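Local atomic coordinates of probable adenylyl-sulfate kinase (Aeropyrum pernix, PDB entry 2YVU), a protein that probably catalyses the ATP-dependent phosphorylation of adenosine 5'-phosphosulfate to 3'-phosphoadenylyl sulfate, the activated form of sulfate. Residues K8-K12 / E40-V44; G13-T19 / I112-Y118; R79-R83 / I106-I112. One frame throughout, in Å; residues are numbered along the deposited sequence.

Contact 1 of 3, residues K8-K12 / E40-V44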
loop_
_atom_site.group_PDB
_atom_site.type_symbol
_atom_site.label_atom_id
_atom_site.label_comp_id
_atom_site.label_asym_id
_atom_site.label_seq_id
_atom_site.Cartn_x
_atom_site.Cartn_y
_atom_site.Cartn_z
ATOM N N LYS A 8 8.729 -20.062 -0.905
ATOM C CA LYS A 8 7.572 -20.651 -1.652
ATOM C C LYS A 8 7.034 -19.682 -2.697
ATOM O O LYS A 8 7.278 -18.474 -2.621
ATOM C CB LYS A 8 6.455 -21.035 -0.684
ATOM C CG LYS A 8 5.245 -21.657 -1.354
ATOM C CD LYS A 8 4.271 -22.216 -0.329
ATOM C CE LYS A 8 4.918 -23.291 0.529
ATOM N NZ LYS A 8 3.943 -23.974 1.426
ATOM N N CYS A 9 6.292 -20.209 -3.667
ATOM C CA CYS A 9 5.762 -19.381 -4.740
ATOM C C CYS A 9 4.368 -19.766 -5.218
ATOM O O CYS A 9 4.189 -20.834 -5.809
ATOM C CB CYS A 9 6.713 -19.425 -5.941
ATOM S SG CYS A 9 6.928 -17.783 -6.670
ATOM N N ILE A 10 3.387 -18.896 -4.974
ATOM C CA ILE A 10 2.018 -19.146 -5.422
ATOM C C ILE A 10 1.599 -18.009 -6.360
ATOM O O ILE A 10 2.002 -16.863 -6.174
ATOM C CB ILE A 10 1.031 -19.255 -4.225
ATOM C CG1 ILE A 10 1.046 -17.974 -3.389
ATOM C CG2 ILE A 10 1.438 -20.417 -3.321
ATOM C CD1 ILE A 10 0.064 -17.998 -2.211
ATOM N N GLU A 11 0.797 -18.318 -7.371
ATOM C CA GLU A 11 0.373 -17.296 -8.326
ATOM C C GLU A 11 -0.424 -16.164 -7.684
ATOM O O GLU A 11 -0.089 -14.995 -7.860
ATOM C CB GLU A 11 -0.445 -17.928 -9.458
ATOM C CG GLU A 11 -0.755 -16.981 -10.614
ATOM C CD GLU A 11 -1.290 -17.709 -11.840
ATOM O OE1 GLU A 11 -2.431 -18.221 -11.788
ATOM O OE2 GLU A 11 -0.563 -17.777 -12.855
ATOM N N LYS A 12 -1.473 -16.498 -6.940
ATOM C CA LYS A 12 -2.282 -15.462 -6.301
ATOM C C LYS A 12 -2.486 -15.721 -4.818
ATOM O O LYS A 12 -2.681 -16.864 -4.392
ATOM C CB LYS A 12 -3.638 -15.340 -6.996
ATOM C CG LYS A 12 -3.558 -15.003 -8.483
ATOM C CD LYS A 12 -2.963 -13.622 -8.740
ATOM C CE LYS A 12 -2.717 -13.394 -10.241
ATOM N NZ LYS A 12 -2.005 -12.109 -10.550
ATOM N N GLU A 40 5.931 -21.764 7.341
ATOM C CA GLU A 40 5.697 -22.778 6.314
ATOM C C GLU A 40 6.229 -22.295 4.971
ATOM O O GLU A 40 6.137 -23.000 3.972
ATOM C CB GLU A 40 4.206 -23.103 6.184
ATOM C CG GLU A 40 3.641 -23.838 7.379
ATOM C CD GLU A 40 2.213 -24.316 7.160
ATOM O OE1 GLU A 40 1.762 -24.368 5.999
ATOM O OE2 GLU A 40 1.549 -24.659 8.156
ATOM N N GLY A 41 6.755 -21.076 4.953
ATOM C CA GLY A 41 7.328 -20.528 3.731
ATOM C C GLY A 41 6.473 -19.663 2.823
ATOM O O GLY A 41 6.879 -19.363 1.710
ATOM N N TYR A 42 5.290 -19.265 3.264
ATOM C CA TYR A 42 4.444 -18.428 2.413
ATOM C C TYR A 42 4.839 -16.971 2.598
ATOM O O TYR A 42 5.361 -16.596 3.645
ATOM C CB TYR A 42 2.971 -18.570 2.797
ATOM C CG TYR A 42 2.325 -19.888 2.427
ATOM C CD1 TYR A 42 1.919 -20.138 1.121
ATOM C CD2 TYR A 42 2.068 -20.854 3.394
ATOM C CE1 TYR A 42 1.261 -21.322 0.788
ATOM C CE2 TYR A 42 1.411 -22.048 3.071
ATOM C CZ TYR A 42 1.007 -22.270 1.763
ATOM O OH TYR A 42 0.311 -23.414 1.419
ATOM N N ARG A 43 4.584 -16.155 1.580
ATOM C CA ARG A 43 4.846 -14.722 1.655
ATOM C C ARG A 43 3.612 -14.212 2.370
ATOM O O ARG A 43 2.495 -14.457 1.909
ATOM C CB ARG A 43 4.866 -14.097 0.265
ATOM C CG ARG A 43 5.715 -14.826 -0.752
ATOM C CD ARG A 43 7.077 -14.211 -0.829
ATOM N NE ARG A 43 7.591 -14.259 -2.194
ATOM C CZ ARG A 43 8.738 -13.707 -2.573
ATOM N NH1 ARG A 43 9.484 -13.067 -1.679
ATOM N NH2 ARG A 43 9.137 -13.796 -3.839
ATOM N N VAL A 44 3.805 -13.500 3.477
ATOM C CA VAL A 44 2.690 -12.972 4.260
ATOM C C VAL A 44 2.932 -11.532 4.715
ATOM O O VAL A 44 4.075 -11.139 4.987
ATOM C CB VAL A 44 2.481 -13.793 5.553
ATOM C CG1 VAL A 44 1.196 -13.344 6.250
ATOM C CG2 VAL A 44 2.429 -15.293 5.238
#
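Gly41, whose positive phi closes helix 26-39 in a Schellman motif, meets Lys8 near the N-terminal end of the modelled chain, and the contact is a worked example of a lysine spread over a helix terminus and a ring. The backbone link is slight: Lys8 N gives a weak hydrogen bond to Gly41 O at 3.3 Å, while Lys8 CB rests 3.0 Å from that same Gly41 O. The side chain does more. Its extended start, with CG opposite the backbone N (chi1 -179°), carries CD over one face of the Tyr42 ring, and the bend at chi3 (-60°) then brings the ammonium over the same face. Lys8 CD comes within 3.3 Å of Tyr42 CE1, a CH-pi contact, and Lys8 NZ stands 3.7 Å from the centroid of the Tyr42 ring, offset toward the rim, in a cation-pi arrangement. A weak, long bond of 3.5 Å joins Lys8 NZ to Glu40 O. At the edge of the ring, Ile10 CG2 touches Tyr42 CE1 at 4.2 Å. The Glu40 carboxylate is engaged by Tyr178 and Lys182, and the Arg43 guanidinium bonds to backbone oxygens of Ile10 and Glu11 of the second subunit, where Cys9 also forms a disulfide with its counterpart. A serine in place of Tyr42 would probably leave the Lys8 ammonium without its aromatic face and take away the ring edge that Ile10 CG2 touches. Weak polar bonds beside a cation-pi contact suggest that the packing of Lys8 on the ring contributes more than its long polar bonds.

Contact 2 of 3, residues G13-T19 / I112-Y118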
loop_
_atom_site.group_PDB
_atom_site.type_symbol
_atom_site.label_atom_id
_atom_site.label_comp_id
_atom_site.label_asym_id
_atom_site.label_seq_id
_atom_site.Cartn_x
_atom_site.Cartn_y
_atom_site.Cartn_z
ATOM N N GLY A 13 -2.435 -14.654 -4.026
ATOM C CA GLY A 13 -2.612 -14.807 -2.599
ATOM C C GLY A 13 -4.071 -14.610 -2.248
ATOM O O GLY A 13 -4.944 -14.787 -3.096
ATOM N N ILE A 14 -4.338 -14.232 -1.001
ATOM C CA ILE A 14 -5.712 -14.008 -0.542
ATOM C C ILE A 14 -5.684 -12.870 0.463
ATOM O O ILE A 14 -4.618 -12.468 0.906
ATOM C CB ILE A 14 -6.295 -15.247 0.202
ATOM C CG1 ILE A 14 -5.432 -15.568 1.425
ATOM C CG2 ILE A 14 -6.365 -16.459 -0.740
ATOM C CD1 ILE A 14 -5.975 -16.717 2.273
ATOM N N VAL A 15 -6.856 -12.354 0.813
ATOM C CA VAL A 15 -6.961 -11.280 1.801
ATOM C C VAL A 15 -7.829 -11.805 2.936
ATOM O O VAL A 15 -8.997 -12.159 2.734
ATOM C CB VAL A 15 -7.635 -9.984 1.215
ATOM C CG1 VAL A 15 -7.734 -8.881 2.328
ATOM C CG2 VAL A 15 -6.832 -9.462 0.060
ATOM N N VAL A 16 -7.238 -11.909 4.119
ATOM C CA VAL A 16 -7.969 -12.357 5.283
ATOM C C VAL A 16 -8.257 -11.065 6.041
ATOM O O VAL A 16 -7.328 -10.382 6.495
ATOM C CB VAL A 16 -7.118 -13.302 6.161
ATOM C CG1 VAL A 16 -7.923 -13.723 7.373
ATOM C CG2 VAL A 16 -6.653 -14.481 5.353
ATOM N N TRP A 17 -9.537 -10.728 6.156
ATOM C CA TRP A 17 -9.971 -9.500 6.812
ATOM C C TRP A 17 -10.584 -9.724 8.189
ATOM O O TRP A 17 -11.749 -10.152 8.302
ATOM C CB TRP A 17 -10.969 -8.776 5.911
ATOM C CG TRP A 17 -11.269 -7.373 6.345
ATOM C CD1 TRP A 17 -12.213 -6.974 7.262
ATOM C CD2 TRP A 17 -10.551 -6.196 5.972
ATOM N NE1 TRP A 17 -12.115 -5.615 7.484
ATOM C CE2 TRP A 17 -11.097 -5.115 6.713
ATOM C CE3 TRP A 17 -9.490 -5.942 5.084
ATOM C CZ2 TRP A 17 -10.609 -3.816 6.605
ATOM C CZ3 TRP A 17 -9.012 -4.652 4.978
ATOM C CH2 TRP A 17 -9.570 -3.600 5.737
ATOM N N LEU A 18 -9.825 -9.440 9.253
ATOM C CA LEU A 18 -10.394 -9.663 10.575
ATOM C C LEU A 18 -11.216 -8.450 10.998
ATOM O O LEU A 18 -10.721 -7.323 11.003
ATOM C CB LEU A 18 -9.289 -9.927 11.591
ATOM C CG LEU A 18 -8.269 -11.019 11.222
ATOM C CD1 LEU A 18 -7.043 -10.880 12.107
ATOM C CD2 LEU A 18 -8.877 -12.391 11.373
ATOM N N THR A 19 -12.475 -8.669 11.353
ATOM C CA THR A 19 -13.300 -7.558 11.788
ATOM C C THR A 19 -13.867 -7.884 13.172
ATOM O O THR A 19 -14.267 -9.023 13.456
ATOM C CB THR A 19 -14.453 -7.264 10.775
ATOM O OG1 THR A 19 -15.296 -6.229 11.287
ATOM C CG2 THR A 19 -15.292 -8.507 10.535
ATOM N N ILE A 112 -9.496 -11.889 -6.381
ATOM C CA ILE A 112 -8.841 -12.377 -5.172
ATOM C C ILE A 112 -9.832 -12.776 -4.086
ATOM O O ILE A 112 -10.753 -12.027 -3.773
ATOM C CB ILE A 112 -7.899 -11.291 -4.600
ATOM C CG1 ILE A 112 -6.850 -10.944 -5.647
ATOM C CG2 ILE A 112 -7.233 -11.778 -3.311
ATOM C CD1 ILE A 112 -5.988 -9.764 -5.268
ATOM N N PRO A 113 -9.660 -13.974 -3.505
ATOM C CA PRO A 113 -10.542 -14.456 -2.445
ATOM C C PRO A 113 -10.478 -13.487 -1.262
ATOM O O PRO A 113 -9.391 -13.063 -0.871
ATOM C CB PRO A 113 -9.947 -15.811 -2.092
ATOM C CG PRO A 113 -9.385 -16.260 -3.397
ATOM C CD PRO A 113 -8.712 -15.021 -3.910
ATOM N N PHE A 114 -11.634 -13.132 -0.708
ATOM C CA PHE A 114 -11.678 -12.215 0.425
ATOM C C PHE A 114 -12.410 -12.911 1.563
ATOM O O PHE A 114 -13.624 -13.111 1.500
ATOM C CB PHE A 114 -12.391 -10.917 0.023
ATOM C CG PHE A 114 -12.436 -9.871 1.119
ATOM C CD1 PHE A 114 -13.524 -9.795 1.993
ATOM C CD2 PHE A 114 -11.407 -8.943 1.254
ATOM C CE1 PHE A 114 -13.587 -8.806 2.976
ATOM C CE2 PHE A 114 -11.454 -7.943 2.239
ATOM C CZ PHE A 114 -12.545 -7.871 3.100
ATOM N N LEU A 115 -11.667 -13.281 2.600
ATOM C CA LEU A 115 -12.256 -13.980 3.739
ATOM C C LEU A 115 -12.553 -13.051 4.907
ATOM O O LEU A 115 -11.645 -12.612 5.615
ATOM C CB LEU A 115 -11.323 -15.102 4.217
ATOM C CG LEU A 115 -10.894 -16.086 3.132
ATOM C CD1 LEU A 115 -9.861 -17.072 3.663
ATOM C CD2 LEU A 115 -12.121 -16.796 2.629
ATOM N N GLU A 116 -13.828 -12.758 5.112
ATOM C CA GLU A 116 -14.244 -11.890 6.202
ATOM C C GLU A 116 -14.404 -12.749 7.457
ATOM O O GLU A 116 -15.302 -13.591 7.556
ATOM C CB GLU A 116 -15.546 -11.196 5.833
ATOM C CG GLU A 116 -16.069 -10.220 6.865
ATOM C CD GLU A 116 -17.134 -9.303 6.275
ATOM O OE1 GLU A 116 -17.729 -9.669 5.248
ATOM O OE2 GLU A 116 -17.379 -8.220 6.831
ATOM N N ILE A 117 -13.503 -12.532 8.402
ATOM C CA ILE A 117 -13.465 -13.287 9.648
ATOM C C ILE A 117 -13.994 -12.465 10.814
ATOM O O ILE A 117 -13.400 -11.445 11.204
ATOM C CB ILE A 117 -12.011 -13.691 9.976
ATOM C CG1 ILE A 117 -11.371 -14.317 8.732
ATOM C CG2 ILE A 117 -11.969 -14.555 11.259
ATOM C CD1 ILE A 117 -12.073 -15.595 8.200
ATOM N N TYR A 118 -15.095 -12.919 11.393
ATOM C CA TYR A 118 -15.670 -12.204 12.521
ATOM C C TYR A 118 -15.088 -12.685 13.848
ATOM O O TYR A 118 -15.330 -13.819 14.277
ATOM C CB TYR A 118 -17.202 -12.345 12.509
ATOM C CG TYR A 118 -17.922 -11.666 13.669
ATOM C CD1 TYR A 118 -17.439 -10.487 14.235
ATOM C CD2 TYR A 118 -19.119 -12.176 14.156
ATOM C CE1 TYR A 118 -18.138 -9.825 15.268
ATOM C CE2 TYR A 118 -19.825 -11.524 15.182
ATOM C CZ TYR A 118 -19.326 -10.352 15.731
ATOM O OH TYR A 118 -20.016 -9.726 16.758
#
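Phe114 pushes the end of its ring into the notch between Val15 and Trp17, showing how a parallel strand pair interlocks above its backbone ladder. Phe114 CZ abuts Trp17 CB at 3.3 Å, and the side of the ring bearing CD2 lies 3.8 Å from Val15 CG1. Trp17 has CG opposite the backbone N (chi1 -168°); the far end of its indole leads away from the strand pair, while CB and CG stay against Phe114 CZ. The two ring planes differ by 28° but are slid so far apart that they barely overlap. Further along the same face, Thr19 CG2 sits 4.1 Å from Glu116 CG.

Five backbone bonds run between the strands, from Val15 N to Pro113 O through to Thr19 N to Ile117 O (2.9 Å). Strands 14-19 and 114-120 are neighbours in the parallel sheet of a P-loop kinase, and the first leads straight into the probable ATP-binding loop that begins at Gly20. Trp17 NE1 is hydrogen-bonded to Ser94, the likely phosphoserine site, and the Glu116 carboxylate is held by Arg100 and Arg104.

On the face that carries Val16 and Leu18, Ile117 is the bump. Its CG1 lodges between their methyls, 3.8 Å from Val16 CG1, while Ile117 CB meets Leu18 CD2 at 3.7 Å, these two side chains lying side by side. Leu115 extends CD1 to the tip of Ile14, CD1 to CD1 at 4.1 Å. Ile14 turns its other branch across the Pro113 ring, CG2 resting 3.9 Å from Pro113 CB. Back on the face of Val15 and Phe114, Ile112 CG2 fits against Val15 CG2 and Gly13 O.

Contact 3 of 3, residues R79-R83 / I106-I112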
loop_
_atom_site.group_PDB
_atom_site.type_symbol
_atom_site.label_atom_id
_atom_site.label_comp_id
_atom_site.label_asym_id
_atom_site.label_seq_id
_atom_site.Cartn_x
_atom_site.Cartn_y
_atom_site.Cartn_z
ATOM N N ARG A 79 -4.945 -5.624 -2.320
ATOM C CA ARG A 79 -5.184 -6.190 -3.637
ATOM C C ARG A 79 -3.865 -6.312 -4.427
ATOM O O ARG A 79 -3.585 -7.344 -5.053
ATOM C CB ARG A 79 -6.214 -5.314 -4.364
ATOM C CG ARG A 79 -6.341 -5.539 -5.863
ATOM C CD ARG A 79 -7.537 -4.746 -6.411
ATOM N NE ARG A 79 -7.614 -4.733 -7.873
ATOM C CZ ARG A 79 -8.634 -4.224 -8.567
ATOM N NH1 ARG A 79 -9.678 -3.688 -7.944
ATOM N NH2 ARG A 79 -8.609 -4.232 -9.890
ATOM N N LEU A 80 -3.047 -5.261 -4.381
ATOM C CA LEU A 80 -1.771 -5.282 -5.072
ATOM C C LEU A 80 -0.871 -6.385 -4.522
ATOM O O LEU A 80 -0.236 -7.106 -5.275
ATOM C CB LEU A 80 -1.060 -3.941 -4.919
ATOM C CG LEU A 80 -1.099 -2.948 -6.082
ATOM C CD1 LEU A 80 -2.441 -2.939 -6.745
ATOM C CD2 LEU A 80 -0.744 -1.559 -5.532
ATOM N N LEU A 81 -0.796 -6.510 -3.210
ATOM C CA LEU A 81 0.069 -7.543 -2.646
ATOM C C LEU A 81 -0.456 -8.931 -3.018
ATOM O O LEU A 81 0.297 -9.813 -3.456
ATOM C CB LEU A 81 0.141 -7.402 -1.118
ATOM C CG LEU A 81 0.989 -6.242 -0.548
ATOM C CD1 LEU A 81 0.642 -6.000 0.927
ATOM C CD2 LEU A 81 2.471 -6.565 -0.688
ATOM N N ALA A 82 -1.760 -9.114 -2.865
ATOM C CA ALA A 82 -2.359 -10.410 -3.132
ATOM C C ALA A 82 -2.255 -10.852 -4.586
ATOM O O ALA A 82 -2.056 -12.038 -4.854
ATOM C CB ALA A 82 -3.822 -10.416 -2.663
ATOM N N ARG A 83 -2.392 -9.926 -5.528
ATOM C CA ARG A 83 -2.270 -10.322 -6.922
ATOM C C ARG A 83 -0.824 -10.681 -7.230
ATOM O O ARG A 83 -0.526 -11.178 -8.319
ATOM C CB ARG A 83 -2.780 -9.228 -7.884
ATOM C CG ARG A 83 -1.914 -7.989 -8.074
ATOM C CD ARG A 83 -2.756 -6.971 -8.825
ATOM N NE ARG A 83 -2.036 -5.782 -9.286
ATOM C CZ ARG A 83 -2.657 -4.706 -9.763
ATOM N NH1 ARG A 83 -3.989 -4.696 -9.819
ATOM N NH2 ARG A 83 -1.970 -3.658 -10.205
ATOM N N ILE A 106 -13.379 -4.262 -3.830
ATOM C CA ILE A 106 -12.102 -3.931 -4.420
ATOM C C ILE A 106 -11.245 -5.170 -4.551
ATOM O O ILE A 106 -10.651 -5.406 -5.606
ATOM C CB ILE A 106 -11.394 -2.858 -3.588
ATOM C CG1 ILE A 106 -12.136 -1.528 -3.786
ATOM C CG2 ILE A 106 -9.914 -2.786 -3.963
ATOM C CD1 ILE A 106 -11.765 -0.418 -2.808
ATOM N N VAL A 107 -11.207 -5.990 -3.508
ATOM C CA VAL A 107 -10.387 -7.217 -3.554
ATOM C C VAL A 107 -10.938 -8.266 -4.549
ATOM O O VAL A 107 -10.184 -8.835 -5.368
ATOM C CB VAL A 107 -10.267 -7.848 -2.130
ATOM C CG1 VAL A 107 -9.516 -9.173 -2.179
ATOM C CG2 VAL A 107 -9.517 -6.847 -1.181
ATOM N N GLU A 108 -12.250 -8.494 -4.502
ATOM C CA GLU A 108 -12.893 -9.491 -5.357
ATOM C C GLU A 108 -12.825 -9.146 -6.832
ATOM O O GLU A 108 -12.779 -10.035 -7.672
ATOM C CB GLU A 108 -14.349 -9.706 -4.925
ATOM C CG GLU A 108 -14.445 -10.229 -3.507
ATOM C CD GLU A 108 -15.807 -10.769 -3.146
ATOM O OE1 GLU A 108 -16.823 -10.239 -3.645
ATOM O OE2 GLU A 108 -15.860 -11.715 -2.336
ATOM N N GLU A 109 -12.817 -7.856 -7.133
ATOM C CA GLU A 109 -12.724 -7.385 -8.501
ATOM C C GLU A 109 -11.480 -7.998 -9.158
ATOM O O GLU A 109 -11.534 -8.498 -10.270
ATOM C CB GLU A 109 -12.639 -5.855 -8.500
ATOM C CG GLU A 109 -12.188 -5.245 -9.809
ATOM C CD GLU A 109 -12.133 -3.723 -9.761
ATOM O OE1 GLU A 109 -11.478 -3.125 -10.643
ATOM O OE2 GLU A 109 -12.744 -3.124 -8.849
ATOM N N GLU A 110 -10.360 -7.967 -8.451
ATOM C CA GLU A 110 -9.117 -8.529 -8.966
ATOM C C GLU A 110 -9.234 -10.048 -9.063
ATOM O O GLU A 110 -8.324 -10.710 -9.557
ATOM C CB GLU A 110 -7.969 -8.188 -8.009
ATOM C CG GLU A 110 -6.583 -8.619 -8.464
ATOM C CD GLU A 110 -6.040 -7.732 -9.570
ATOM O OE1 GLU A 110 -5.403 -8.268 -10.502
ATOM O OE2 GLU A 110 -6.237 -6.495 -9.498
ATOM N N GLY A 111 -10.334 -10.605 -8.565
ATOM C CA GLY A 111 -10.491 -12.055 -8.586
ATOM C C GLY A 111 -9.819 -12.704 -7.379
ATOM O O GLY A 111 -9.609 -13.914 -7.328
ATOM N N ILE A 112 -9.496 -11.889 -6.381
ATOM C CA ILE A 112 -8.841 -12.377 -5.172
ATOM C C ILE A 112 -9.832 -12.776 -4.086
ATOM O O ILE A 112 -10.753 -12.027 -3.773
ATOM C CB ILE A 112 -7.899 -11.291 -4.600
ATOM C CG1 ILE A 112 -6.850 -10.944 -5.647
ATOM C CG2 ILE A 112 -7.233 -11.778 -3.311
ATOM C CD1 ILE A 112 -5.988 -9.764 -5.268
#
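Glu110 OE2 is gripped by two arginines that come at it from different directions, an instance of one carboxylate oxygen shared between two cations. Glu110 OE2 accepts from Arg79 NE at 2.8 Å through its anti lone pair, the one turned away from the other oxygen, whereas Arg83 NH1, 2.9 Å from Glu110 OE2, comes in above the carboxylate plane. Both arginine side chains cross Glu110 at about a right angle, and each guanidinium plane stands 61° from the carboxylate. The oxygen nevertheless lies nearly in the plane of the Arg83 guanidinium, at its edge. A bend at chi2 (75°) swings the Glu110 carboxylate back between the two arginines.

Arg79, extended from CG to NE, also reaches Glu109: its NH2 bonds to Glu109 OE1 at 3.2 Å, nearly in the guanidinium plane, while that oxygen is met from above its own carboxylate, the two planes 71° apart. Arg79 NH1 adds a weak bond to Ile106 O at 3.1 Å, and Glu110 N lies over one guanidinium face. The four charged side chains thus form a salt-bridge network joining the C-terminal ends of helices 64-82 and 97-109, the latter finished by a Schellman motif at Gly111. The network continues into the dimer: Arg83 NE forms a salt bridge with Glu45 of the second subunit. Leu80 CD1 covers a face of the Arg83 guanidinium. Beneath the charges, Ile112 points CD1 at the end of the first helix, packed tightly at 3.5 Å from Ala82 CB and 3.4 Å from Arg79 O.

Contact 2 is the core of the three, a buried strand pairing held by backbone bonds and apolar interlock, while contact 1 lies at the surface and contact 3 is only partly buried. Their chemistry follows: a cation-pi pairing with weak bonds in contact 1, a salt-bridge network over a small apolar patch in contact 3. Ile112 belongs to both contact 2 and contact 3, and Val107 of helix 97-109 packs on Val15 and Phe114, so helix and sheet are joined there. Gly13 N probably bonds to Ala82 O and Lys12 NZ to Arg83 O, tying the N-terminal segment to helix 64-82. Contacts 1 and 3 also touch the second subunit; contact 2 does not.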